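Local coordinates for cell division protein FtsZ 1 (Methanocaldococcus jannaschii, PDB 2VAP) that binds GTP, probably hydrolyses it, and probably polymerises in a GTP-dependent manner into a contractile ring at the future cell division site, at residues Lys39-Gly44 / Ala117-Ser122; Lys65-Asn70 / Lys83-Gly88; Asp185-Ile190 / Gly246-Ile251; Thr283-His288 / Leu335-Val340. One frame throughout, in Å; residues are numbered along the deposited sequence.

Contact 1. Residues Lys39-Gly44 / Ala117-Ser122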
loop_
_atom_site.group_PDB
_atom_site.type_symbol
_atom_site.label_atom_id
_atom_site.label_comp_id
_atom_site.label_asym_id
_atom_site.label_seq_id
_atom_site.Cartn_x
_atom_site.Cartn_y
_atom_site.Cartn_z
ATOM N N LYS A 39 5.558 8.340 12.853
ATOM C CA LYS A 39 6.414 7.159 12.858
ATOM C C LYS A 39 5.703 6.072 12.061
ATOM O O LYS A 39 4.610 5.638 12.428
ATOM C CB LYS A 39 6.697 6.690 14.287
ATOM C CG LYS A 39 7.605 7.620 15.079
ATOM C CD LYS A 39 7.890 7.070 16.467
ATOM C CE LYS A 39 8.783 8.009 17.260
ATOM N NZ LYS A 39 9.071 7.485 18.624
ATOM N N ILE A 40 6.319 5.657 10.956
ATOM C CA ILE A 40 5.699 4.710 10.030
ATOM C C ILE A 40 6.538 3.443 9.892
ATOM O O ILE A 40 7.760 3.507 9.734
ATOM C CB ILE A 40 5.449 5.353 8.633
ATOM C CG1 ILE A 40 4.536 6.579 8.764
ATOM C CG2 ILE A 40 4.851 4.332 7.652
ATOM C CD1 ILE A 40 4.333 7.358 7.475
ATOM N N THR A 41 5.869 2.297 9.963
ATOM C CA THR A 41 6.510 1.005 9.749
ATOM C C THR A 41 5.785 0.240 8.641
ATOM O O THR A 41 4.555 0.185 8.618
ATOM C CB THR A 41 6.548 0.171 11.052
ATOM O OG1 THR A 41 7.195 0.928 12.083
ATOM C CG2 THR A 41 7.307 -1.135 10.847
ATOM N N VAL A 42 6.558 -0.328 7.718
ATOM C CA VAL A 42 6.011 -1.171 6.657
ATOM C C VAL A 42 6.395 -2.624 6.933
ATOM O O VAL A 42 7.579 -2.945 7.063
ATOM C CB VAL A 42 6.519 -0.741 5.253
ATOM C CG1 VAL A 42 5.871 -1.585 4.159
ATOM C CG2 VAL A 42 6.249 0.740 5.009
ATOM N N VAL A 43 5.388 -3.488 7.032
ATOM C CA VAL A 43 5.601 -4.909 7.308
ATOM C C VAL A 43 5.230 -5.755 6.090
ATOM O O VAL A 43 4.079 -5.755 5.648
ATOM C CB VAL A 43 4.799 -5.390 8.549
ATOM C CG1 VAL A 43 5.126 -6.845 8.874
ATOM C CG2 VAL A 43 5.087 -4.505 9.753
ATOM N N GLY A 44 6.218 -6.469 5.552
ATOM C CA GLY A 44 6.009 -7.358 4.412
ATOM C C GLY A 44 5.995 -8.811 4.840
ATOM O O GLY A 44 6.945 -9.290 5.464
ATOM N N ALA A 117 6.910 -5.932 19.189
ATOM C CA ALA A 117 8.121 -5.193 19.548
ATOM C C ALA A 117 8.716 -4.424 18.368
ATOM O O ALA A 117 9.268 -3.336 18.546
ATOM C CB ALA A 117 9.160 -6.134 20.149
ATOM N N ALA A 118 8.592 -4.989 17.169
ATOM C CA ALA A 118 9.148 -4.390 15.955
ATOM C C ALA A 118 8.332 -3.202 15.444
ATOM O O ALA A 118 8.865 -2.332 14.750
ATOM C CB ALA A 118 9.288 -5.442 14.864
ATOM N N ILE A 119 7.045 -3.173 15.784
ATOM C CA ILE A 119 6.148 -2.114 15.307
ATOM C C ILE A 119 5.679 -1.176 16.420
ATOM O O ILE A 119 4.953 -0.213 16.165
ATOM C CB ILE A 119 4.930 -2.679 14.516
ATOM C CG1 ILE A 119 4.024 -3.529 15.417
ATOM C CG2 ILE A 119 5.405 -3.466 13.294
ATOM C CD1 ILE A 119 2.644 -3.802 14.838
ATOM N N GLN A 120 6.116 -1.460 17.646
ATOM C CA GLN A 120 5.799 -0.641 18.816
ATOM C C GLN A 120 6.115 0.835 18.570
ATOM O O GLN A 120 7.138 1.168 17.967
ATOM C CB GLN A 120 6.574 -1.147 20.040
ATOM C CG GLN A 120 6.070 -0.619 21.385
ATOM C CD GLN A 120 4.819 -1.331 21.872
ATOM O OE1 GLN A 120 3.756 -0.724 21.996
ATOM N NE2 GLN A 120 4.943 -2.625 22.151
ATOM N N ASP A 121 5.215 1.702 19.032
ATOM C CA ASP A 121 5.365 3.163 18.942
ATOM C C ASP A 121 5.175 3.745 17.537
ATOM O O ASP A 121 5.375 4.943 17.327
ATOM C CB ASP A 121 6.699 3.633 19.552
ATOM C CG ASP A 121 6.868 3.205 21.002
ATOM O OD1 ASP A 121 5.883 3.257 21.770
ATOM O OD2 ASP A 121 7.997 2.822 21.375
ATOM N N SER A 122 4.782 2.902 16.581
ATOM C CA SER A 122 4.407 3.379 15.250
ATOM C C SER A 122 3.062 4.096 15.315
ATOM O O SER A 122 2.131 3.627 15.977
ATOM C CB SER A 122 4.324 2.225 14.247
ATOM O OG SER A 122 5.559 1.541 14.131
#
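T41 and S122 make the polar link between residues 39-44 and the turn after helix 112-119. Their hydroxyls, T41 OG1 and S122 OG, lie 2.7 Å apart. S122 OG also donates to I119 O at 2.8 Å, coming from above the carbonyl plane, and S122 N reaches the same oxygen at 3.1 Å from the same face. That second bond closes the type II turn I119-S122. A chi1 of -59° keeps S122 OG beside its own backbone N, which is how hydroxyl and amide share one acceptor. An alanine here would probably leave the T41 hydroxyl without this mate and I119 O with only the amide of this residue.

The apolar part belongs to I119. Its CG2 branch touches V43 CG2 at 3.7 Å and T41 CG2 at 3.9 Å, meeting both side chains roughly at right angles, while the I119 side chain also packs on I146 and S147 of helix 135-149.

At the solvent edge the extended K39 chain passes D121 O, with CD 3.4 Å away. Polar grip at the turn and apolar fit at the helix end thus pin the helix 112-119 exit against the first strand of the GTPase-domain sheet.

Contact 2. Residues Lys65-Asn70 / Lys83-Gly88; sequences KTVAIN and KKILIG
Between A68 and its neighbours K83 and I85 run the straightest bonds of this parallel pair: A68 N gives to K83 O, and A68 O takes I85 N, both at 2.9 Å with 165° at the hydrogen. On the N-terminal side K83 N binds T66 O at 3.1 Å; on the other, N70 N reaches I85 O at 3.2 Å. The last bond, I87 N to N70 O at 2.9 Å, approaches from above the carbonyl plane, where the chain has already left the strand 83-86. That same N70 oxygen has the CG1 of I87 and the CD1 of L86 close by, so apolar carbons flank it.

Packing follows on the face carrying V67, I69, K83 and I85. I69 and I85 lie side by side, I69 CG2 resting 3.8 Å from I85 CB. I85 CD1 reaches back to V67 CG1 at 4.0 Å, and I69 CD1 leans toward I87 CD1 at 4.2 Å. I69 turns its CG1 into the position between N and carbonyl carbon (chi1 74°), which leaves CG2 over I85. Helix 135-149 covers this face through S139 and V143. The other face, with A68, N70 and L86, is met by L76 of helix 73-77, the crossover of this beta-alpha-beta unit.

N70 turns to that helix side, its OD1 taking the amide of D72, and its side chain lies about 5 Å from the bound GDP. Main-chain bonds therefore fix the edge strand of the Rossmann-like sheet in register, and the apolar contacts of V67, I69, I85 and I87 pack one face, while N70 puts a polar side chain near the nucleotide.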
loop_
_atom_site.group_PDB
_atom_site.type_symbol
_atom_site.label_atom_id
_atom_site.label_comp_id
_atom_site.label_asym_id
_atom_site.label_seq_id
_atom_site.Cartn_x
_atom_site.Cartn_y
_atom_site.Cartn_z
ATOM N N LYS A 65 10.296 2.645 8.623
ATOM C CA LYS A 65 11.000 1.436 9.032
ATOM C C LYS A 65 10.465 0.259 8.225
ATOM O O LYS A 65 9.255 0.137 8.028
ATOM C CB LYS A 65 10.788 1.192 10.530
ATOM C CG LYS A 65 11.551 0.006 11.109
ATOM C CD LYS A 65 11.187 -0.203 12.571
ATOM C CE LYS A 65 11.917 -1.398 13.163
ATOM N NZ LYS A 65 11.603 -1.566 14.610
ATOM N N THR A 66 11.366 -0.600 7.752
ATOM C CA THR A 66 10.968 -1.786 6.993
ATOM C C THR A 66 11.149 -3.060 7.812
ATOM O O THR A 66 12.229 -3.319 8.347
ATOM C CB THR A 66 11.734 -1.913 5.654
ATOM O OG1 THR A 66 13.141 -1.763 5.885
ATOM C CG2 THR A 66 11.261 -0.858 4.659
ATOM N N VAL A 67 10.076 -3.839 7.913
ATOM C CA VAL A 67 10.096 -5.109 8.631
ATOM C C VAL A 67 9.664 -6.236 7.692
ATOM O O VAL A 67 8.621 -6.150 7.045
ATOM C CB VAL A 67 9.184 -5.077 9.891
ATOM C CG1 VAL A 67 9.159 -6.437 10.589
ATOM C CG2 VAL A 67 9.645 -3.997 10.864
ATOM N N ALA A 68 10.486 -7.279 7.610
ATOM C CA ALA A 68 10.157 -8.459 6.819
ATOM C C ALA A 68 9.905 -9.645 7.738
ATOM O O ALA A 68 10.721 -9.947 8.612
ATOM C CB ALA A 68 11.275 -8.774 5.838
ATOM N N ILE A 69 8.764 -10.300 7.552
ATOM C CA ILE A 69 8.447 -11.511 8.308
ATOM C C ILE A 69 8.159 -12.683 7.371
ATOM O O ILE A 69 7.575 -12.507 6.296
ATOM C CB ILE A 69 7.288 -11.310 9.336
ATOM C CG1 ILE A 69 5.924 -11.217 8.645
ATOM C CG2 ILE A 69 7.556 -10.092 10.237
ATOM C CD1 ILE A 69 4.747 -11.517 9.564
ATOM N N ASN A 70 8.588 -13.873 7.781
ATOM C CA ASN A 70 8.399 -15.076 6.977
ATOM C C ASN A 70 8.556 -16.334 7.815
ATOM O O ASN A 70 9.244 -16.328 8.838
ATOM C CB ASN A 70 9.398 -15.109 5.812
ATOM C CG ASN A 70 8.853 -15.823 4.581
ATOM O OD1 ASN A 70 8.103 -16.797 4.681
ATOM N ND2 ASN A 70 9.238 -15.339 3.409
ATOM N N LYS A 83 14.547 -4.695 9.863
ATOM C CA LYS A 83 14.311 -5.752 10.843
ATOM C C LYS A 83 13.715 -6.986 10.169
ATOM O O LYS A 83 12.797 -6.877 9.355
ATOM C CB LYS A 83 13.385 -5.247 11.960
ATOM C CG LYS A 83 12.989 -6.288 13.012
ATOM C CD LYS A 83 14.163 -6.693 13.896
ATOM C CE LYS A 83 13.752 -7.761 14.895
ATOM N NZ LYS A 83 14.900 -8.214 15.730
ATOM N N LYS A 84 14.255 -8.156 10.508
ATOM C CA LYS A 84 13.737 -9.427 10.005
ATOM C C LYS A 84 13.236 -10.284 11.160
ATOM O O LYS A 84 13.895 -10.384 12.199
ATOM C CB LYS A 84 14.812 -10.194 9.228
ATOM C CG LYS A 84 15.438 -9.430 8.074
ATOM C CD LYS A 84 16.510 -10.270 7.400
ATOM C CE LYS A 84 17.542 -9.399 6.713
ATOM N NZ LYS A 84 18.503 -10.214 5.920
ATOM N N ILE A 85 12.068 -10.894 10.977
ATOM C CA ILE A 85 11.503 -11.800 11.976
ATOM C C ILE A 85 11.137 -13.135 11.335
ATOM O O ILE A 85 10.290 -13.194 10.438
ATOM C CB ILE A 85 10.249 -11.206 12.680
ATOM C CG1 ILE A 85 10.552 -9.831 13.288
ATOM C CG2 ILE A 85 9.732 -12.163 13.760
ATOM C CD1 ILE A 85 9.313 -9.027 13.658
ATOM N N LEU A 86 11.783 -14.202 11.797
ATOM C CA LEU A 86 11.395 -15.551 11.408
ATOM C C LEU A 86 10.266 -16.010 12.319
ATOM O O LEU A 86 10.481 -16.291 13.499
ATOM C CB LEU A 86 12.585 -16.514 11.487
ATOM C CG LEU A 86 12.335 -17.941 10.987
ATOM C CD1 LEU A 86 12.210 -17.989 9.466
ATOM C CD2 LEU A 86 13.441 -18.859 11.461
ATOM N N ILE A 87 9.058 -16.066 11.765
ATOM C CA ILE A 87 7.880 -16.454 12.538
ATOM C C ILE A 87 7.693 -17.973 12.567
ATOM O O ILE A 87 8.045 -18.671 11.613
ATOM C CB ILE A 87 6.587 -15.730 12.061
ATOM C CG1 ILE A 87 6.299 -16.018 10.582
ATOM C CG2 ILE A 87 6.696 -14.223 12.315
ATOM C CD1 ILE A 87 4.881 -15.673 10.136
ATOM N N GLY A 88 7.154 -18.470 13.678
ATOM C CA GLY A 88 6.913 -19.901 13.866
ATOM C C GLY A 88 8.176 -20.737 13.951
ATOM O O GLY A 88 8.259 -21.808 13.342
#

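Contact 3. Residues Asp185-Ile190 / Gly246-Ile251; sequences DTLVVI and GGLAMI
L187 and V189 bond to G247 and A249 where the last strand of the GTPase-domain sheet meets the first strand of the C-terminal domain, running parallel to it. L187 N binds G247 O at 2.8 Å, almost in line with the carbonyl, and V189 N binds A249 O at 2.9 Å with 171° at the hydrogen. Between them L187 O accepts A249 N. The two strands splay by 41°, and the chain turns a corner at L248 as it passes toward its own sheet.

I251 can be traced outward. From its CB the chain forks: CG2 goes to V188 CG1, 3.6 Å away, the two side chains crossing at about a right angle. CG1, set between N and carbonyl carbon (chi1 70°), heads the other way and runs 4.1 Å from I190 CG1. At the tip, CD1 meets I190 CD1 at 3.9 Å, and V214 and A218 of helix 204-227 lie against both isoleucines.

At the opposite end T186 splits its roles. OG1 bonds to M243 O and sits over G246, where any CB would collide with it; CG2 touches A249 CB at 3.8 Å. An alanine in place of T186 would take both away, so M243 O would probably lose this donor and a gap would be likely to open beside A249 CB.

Beyond the direct bonds the strands diverge, and a water takes up the slack: it donates to V189 O at 2.8 Å and accepts from I251 N at 2.9 Å.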
loop_
_atom_site.group_PDB
_atom_site.type_symbol
_atom_site.label_atom_id
_atom_site.label_comp_id
_atom_site.label_asym_id
_atom_site.label_seq_id
_atom_site.Cartn_x
_atom_site.Cartn_y
_atom_site.Cartn_z
ATOM N N ASP A 185 -7.957 -0.330 9.138
ATOM C CA ASP A 185 -8.650 0.949 9.029
ATOM C C ASP A 185 -8.927 1.261 7.559
ATOM O O ASP A 185 -10.011 1.729 7.207
ATOM C CB ASP A 185 -7.823 2.055 9.689
ATOM C CG ASP A 185 -7.671 1.852 11.188
ATOM O OD1 ASP A 185 -8.682 1.546 11.856
ATOM O OD2 ASP A 185 -6.541 1.998 11.700
ATOM N N THR A 186 -7.932 0.994 6.714
ATOM C CA THR A 186 -8.094 1.018 5.262
ATOM C C THR A 186 -7.467 -0.247 4.685
ATOM O O THR A 186 -6.347 -0.618 5.050
ATOM C CB THR A 186 -7.453 2.274 4.627
ATOM O OG1 THR A 186 -8.072 3.448 5.160
ATOM C CG2 THR A 186 -7.630 2.278 3.110
ATOM N N LEU A 187 -8.208 -0.909 3.802
ATOM C CA LEU A 187 -7.739 -2.110 3.126
ATOM C C LEU A 187 -7.618 -1.837 1.627
ATOM O O LEU A 187 -8.616 -1.830 0.900
ATOM C CB LEU A 187 -8.682 -3.288 3.415
ATOM C CG LEU A 187 -8.509 -4.647 2.721
ATOM C CD1 LEU A 187 -7.117 -5.232 2.917
ATOM C CD2 LEU A 187 -9.570 -5.621 3.216
ATOM N N VAL A 188 -6.390 -1.586 1.183
ATOM C CA VAL A 188 -6.115 -1.321 -0.224
ATOM C C VAL A 188 -5.887 -2.649 -0.935
ATOM O O VAL A 188 -4.937 -3.373 -0.624
ATOM C CB VAL A 188 -4.885 -0.394 -0.414
ATOM C CG1 VAL A 188 -4.693 -0.059 -1.881
ATOM C CG2 VAL A 188 -5.030 0.885 0.409
ATOM N N VAL A 189 -6.769 -2.965 -1.880
ATOM C CA VAL A 189 -6.703 -4.229 -2.609
ATOM C C VAL A 189 -6.356 -4.013 -4.086
ATOM O O VAL A 189 -6.981 -3.202 -4.773
ATOM C CB VAL A 189 -8.008 -5.074 -2.429
ATOM C CG1 VAL A 189 -9.237 -4.345 -2.979
ATOM C CG2 VAL A 189 -7.859 -6.457 -3.057
ATOM N N ILE A 190 -5.341 -4.739 -4.550
ATOM C CA ILE A 190 -4.902 -4.684 -5.942
ATOM C C ILE A 190 -5.145 -6.043 -6.604
ATOM O O ILE A 190 -4.475 -7.021 -6.274
ATOM C CB ILE A 190 -3.400 -4.304 -6.055
ATOM C CG1 ILE A 190 -3.124 -2.968 -5.354
ATOM C CG2 ILE A 190 -2.959 -4.254 -7.522
ATOM C CD1 ILE A 190 -1.663 -2.750 -4.982
ATOM N N GLY A 246 -11.414 4.276 6.162
ATOM C CA GLY A 246 -11.313 4.182 4.706
ATOM C C GLY A 246 -11.974 2.950 4.114
ATOM O O GLY A 246 -12.275 2.920 2.920
ATOM N N GLY A 247 -12.190 1.935 4.950
ATOM C CA GLY A 247 -12.853 0.701 4.532
ATOM C C GLY A 247 -12.082 -0.025 3.448
ATOM O O GLY A 247 -10.896 -0.311 3.610
ATOM N N LEU A 248 -12.761 -0.317 2.344
ATOM C CA LEU A 248 -12.123 -0.930 1.184
ATOM C C LEU A 248 -11.624 0.150 0.231
ATOM O O LEU A 248 -12.324 1.131 -0.032
ATOM C CB LEU A 248 -13.088 -1.879 0.467
ATOM C CG LEU A 248 -12.510 -2.810 -0.606
ATOM C CD1 LEU A 248 -11.643 -3.906 0.007
ATOM C CD2 LEU A 248 -13.627 -3.420 -1.434
ATOM N N ALA A 249 -10.407 -0.038 -0.274
ATOM C CA ALA A 249 -9.783 0.921 -1.178
ATOM C C ALA A 249 -9.156 0.233 -2.385
ATOM O O ALA A 249 -8.755 -0.930 -2.311
ATOM C CB ALA A 249 -8.742 1.749 -0.439
ATOM N N MET A 250 -9.091 0.962 -3.497
ATOM C CA MET A 250 -8.431 0.488 -4.713
ATOM C C MET A 250 -7.588 1.605 -5.316
ATOM O O MET A 250 -7.803 2.784 -5.016
ATOM C CB MET A 250 -9.456 -0.027 -5.728
ATOM C CG MET A 250 -10.124 -1.331 -5.323
ATOM S SD MET A 250 -11.369 -1.874 -6.503
ATOM C CE MET A 250 -12.167 -3.177 -5.572
ATOM N N ILE A 251 -6.628 1.236 -6.161
ATOM C CA ILE A 251 -5.693 2.211 -6.725
ATOM C C ILE A 251 -5.838 2.405 -8.232
ATOM O O ILE A 251 -6.332 1.528 -8.945
ATOM C CB ILE A 251 -4.207 1.881 -6.385
ATOM C CG1 ILE A 251 -3.722 0.634 -7.140
ATOM C CG2 ILE A 251 -4.014 1.743 -4.874
ATOM C CD1 ILE A 251 -2.208 0.453 -7.141
HETATM O O HOH W 1 -6.532 -1.525 -6.976
#

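Contact 4. Residues Thr283-His288 / Leu335-Val340; sequences TGALIH and LVITGV
T283 and G284 together face T338 in a classic beta bulge at the start of strand 284-291. T283 N donates to T338 O at 3.1 Å, and G284 N adds a weak bond to the same oxygen at 3.5 Å. Glycine suits the bulge and the residue after T338: a CB on G284 would run into T338 OG1, and one on G339, whose phi is positive, would strike T283 OG1. The return bond, T338 N to G284 O at 2.9 Å, is nearly straight at the hydrogen (173°) but comes from well above the carbonyl plane.

Past the bulge the antiparallel pairing becomes regular. L286 and V336 form a hydrogen-bonded pair, L286 N to V336 O at 2.8 Å and V336 N to L286 O at 2.9 Å, each donor in the plane of the carbonyl it meets. These are the two central strands of the four-stranded mixed sheet of the FtsZ C-terminal domain, with strand 249-256 beyond one and strand 316-323 beyond the other.

The two faces carry different neighbours. On the one with L286, V336 and T338, L286 CD1 comes 4.1 Å from T338 CG2, the side chains crossing at about a right angle; L222 and L225 of helix 204-227 press on L286, and L222 on V336. On the other, A285 CB touches I337 CD1 at 3.8 Å. I287 and L335 lie alongside, pointing the same way, and L335, with CG anti to the backbone N (chi1 -179°), brings CD1 to I287 CG1 at 3.8 Å. V307 of helix 297-310 packs on I287 and L335 alike.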
loop_
_atom_site.group_PDB
_atom_site.type_symbol
_atom_site.label_atom_id
_atom_site.label_comp_id
_atom_site.label_asym_id
_atom_site.label_seq_id
_atom_site.Cartn_x
_atom_site.Cartn_y
_atom_site.Cartn_z
ATOM N N THR A 283 -16.075 7.519 -1.142
ATOM C CA THR A 283 -16.345 8.542 -0.133
ATOM C C THR A 283 -15.085 9.334 0.219
ATOM O O THR A 283 -15.146 10.327 0.948
ATOM C CB THR A 283 -16.952 7.933 1.154
ATOM O OG1 THR A 283 -16.087 6.909 1.660
ATOM C CG2 THR A 283 -18.331 7.344 0.878
ATOM N N GLY A 284 -13.945 8.889 -0.304
ATOM C CA GLY A 284 -12.670 9.557 -0.062
ATOM C C GLY A 284 -11.610 9.200 -1.087
ATOM O O GLY A 284 -11.772 8.252 -1.859
ATOM N N ALA A 285 -10.522 9.967 -1.091
ATOM C CA ALA A 285 -9.418 9.742 -2.022
ATOM C C ALA A 285 -8.108 10.339 -1.530
ATOM O O ALA A 285 -8.092 11.401 -0.906
ATOM C CB ALA A 285 -9.758 10.299 -3.403
ATOM N N LEU A 286 -7.014 9.636 -1.815
ATOM C CA LEU A 286 -5.671 10.180 -1.649
ATOM C C LEU A 286 -5.040 10.316 -3.029
ATOM O O LEU A 286 -5.115 9.395 -3.846
ATOM C CB LEU A 286 -4.808 9.287 -0.750
ATOM C CG LEU A 286 -5.243 9.077 0.706
ATOM C CD1 LEU A 286 -6.110 7.832 0.845
ATOM C CD2 LEU A 286 -4.030 8.970 1.612
ATOM N N ILE A 287 -4.439 11.474 -3.288
ATOM C CA ILE A 287 -3.801 11.745 -4.576
ATOM C C ILE A 287 -2.341 12.123 -4.366
ATOM O O ILE A 287 -2.037 13.082 -3.654
ATOM C CB ILE A 287 -4.509 12.891 -5.353
ATOM C CG1 ILE A 287 -6.014 12.629 -5.474
ATOM C CG2 ILE A 287 -3.876 13.079 -6.738
ATOM C CD1 ILE A 287 -6.804 13.806 -6.021
ATOM N N HIS A 288 -1.443 11.359 -4.978
ATOM C CA HIS A 288 -0.026 11.696 -4.979
ATOM C C HIS A 288 0.418 12.012 -6.403
ATOM O O HIS A 288 0.477 11.123 -7.258
ATOM C CB HIS A 288 0.816 10.556 -4.395
ATOM C CG HIS A 288 2.225 10.951 -4.064
ATOM N ND1 HIS A 288 3.014 10.228 -3.194
ATOM C CD2 HIS A 288 2.982 11.997 -4.475
ATOM C CE1 HIS A 288 4.198 10.805 -3.093
ATOM N NE2 HIS A 288 4.204 11.881 -3.859
ATOM N N LEU A 335 -3.554 7.374 -7.520
ATOM C CA LEU A 335 -4.865 7.635 -6.953
ATOM C C LEU A 335 -5.280 6.455 -6.082
ATOM O O LEU A 335 -5.267 5.310 -6.536
ATOM C CB LEU A 335 -5.884 7.866 -8.075
ATOM C CG LEU A 335 -7.340 8.185 -7.722
ATOM C CD1 LEU A 335 -7.467 9.540 -7.040
ATOM C CD2 LEU A 335 -8.200 8.135 -8.974
ATOM N N VAL A 336 -5.624 6.737 -4.828
ATOM C CA VAL A 336 -6.146 5.720 -3.920
ATOM C C VAL A 336 -7.559 6.121 -3.510
ATOM O O VAL A 336 -7.753 7.096 -2.782
ATOM C CB VAL A 336 -5.243 5.516 -2.674
ATOM C CG1 VAL A 336 -5.824 4.442 -1.757
ATOM C CG2 VAL A 336 -3.825 5.143 -3.088
ATOM N N ILE A 337 -8.534 5.362 -3.999
ATOM C CA ILE A 337 -9.949 5.647 -3.788
ATOM C C ILE A 337 -10.480 4.804 -2.629
ATOM O O ILE A 337 -10.344 3.581 -2.640
ATOM C CB ILE A 337 -10.756 5.361 -5.087
ATOM C CG1 ILE A 337 -10.317 6.296 -6.229
ATOM C CG2 ILE A 337 -12.253 5.438 -4.845
ATOM C CD1 ILE A 337 -10.654 7.768 -6.030
ATOM N N THR A 338 -11.087 5.458 -1.639
ATOM C CA THR A 338 -11.531 4.778 -0.415
ATOM C C THR A 338 -13.053 4.721 -0.266
ATOM O O THR A 338 -13.783 5.475 -0.914
ATOM C CB THR A 338 -10.924 5.427 0.856
ATOM O OG1 THR A 338 -11.408 6.769 0.995
ATOM C CG2 THR A 338 -9.399 5.439 0.794
ATOM N N GLY A 339 -13.515 3.816 0.597
ATOM C CA GLY A 339 -14.937 3.676 0.911
ATOM C C GLY A 339 -15.769 3.027 -0.180
ATOM O O GLY A 339 -16.955 3.334 -0.321
ATOM N N VAL A 340 -15.158 2.122 -0.942
ATOM C CA VAL A 340 -15.838 1.479 -2.076
ATOM C C VAL A 340 -16.480 0.126 -1.738
ATOM O O VAL A 340 -16.950 -0.579 -2.636
ATOM C CB VAL A 340 -14.912 1.333 -3.322
ATOM C CG1 VAL A 340 -14.506 2.700 -3.856
ATOM C CG2 VAL A 340 -13.686 0.471 -3.014
#

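In the fold
From the N terminus, contact 1 opens first, on strand 40-45, and closes at the end of helix 112-119 and the turn after it. Contact 2 opens and closes within that span, and the two meet directly: V42 N and V42 O pair with K65 O and V67 N, since strands 40-45 and 64-70 are neighbours. Contact 3 begins later, at the far edge of the same sheet, and closes after helices 204-227 and 236-243, carrying the chain into the C-terminal domain. Contact 4 follows in series, wholly inside that domain. None cross. Contacts 3 and 4 touch, G246 O by G339 N and M250 O by I337 N, so strand 249-256 joins the edge of the GTPase sheet to the second sheet.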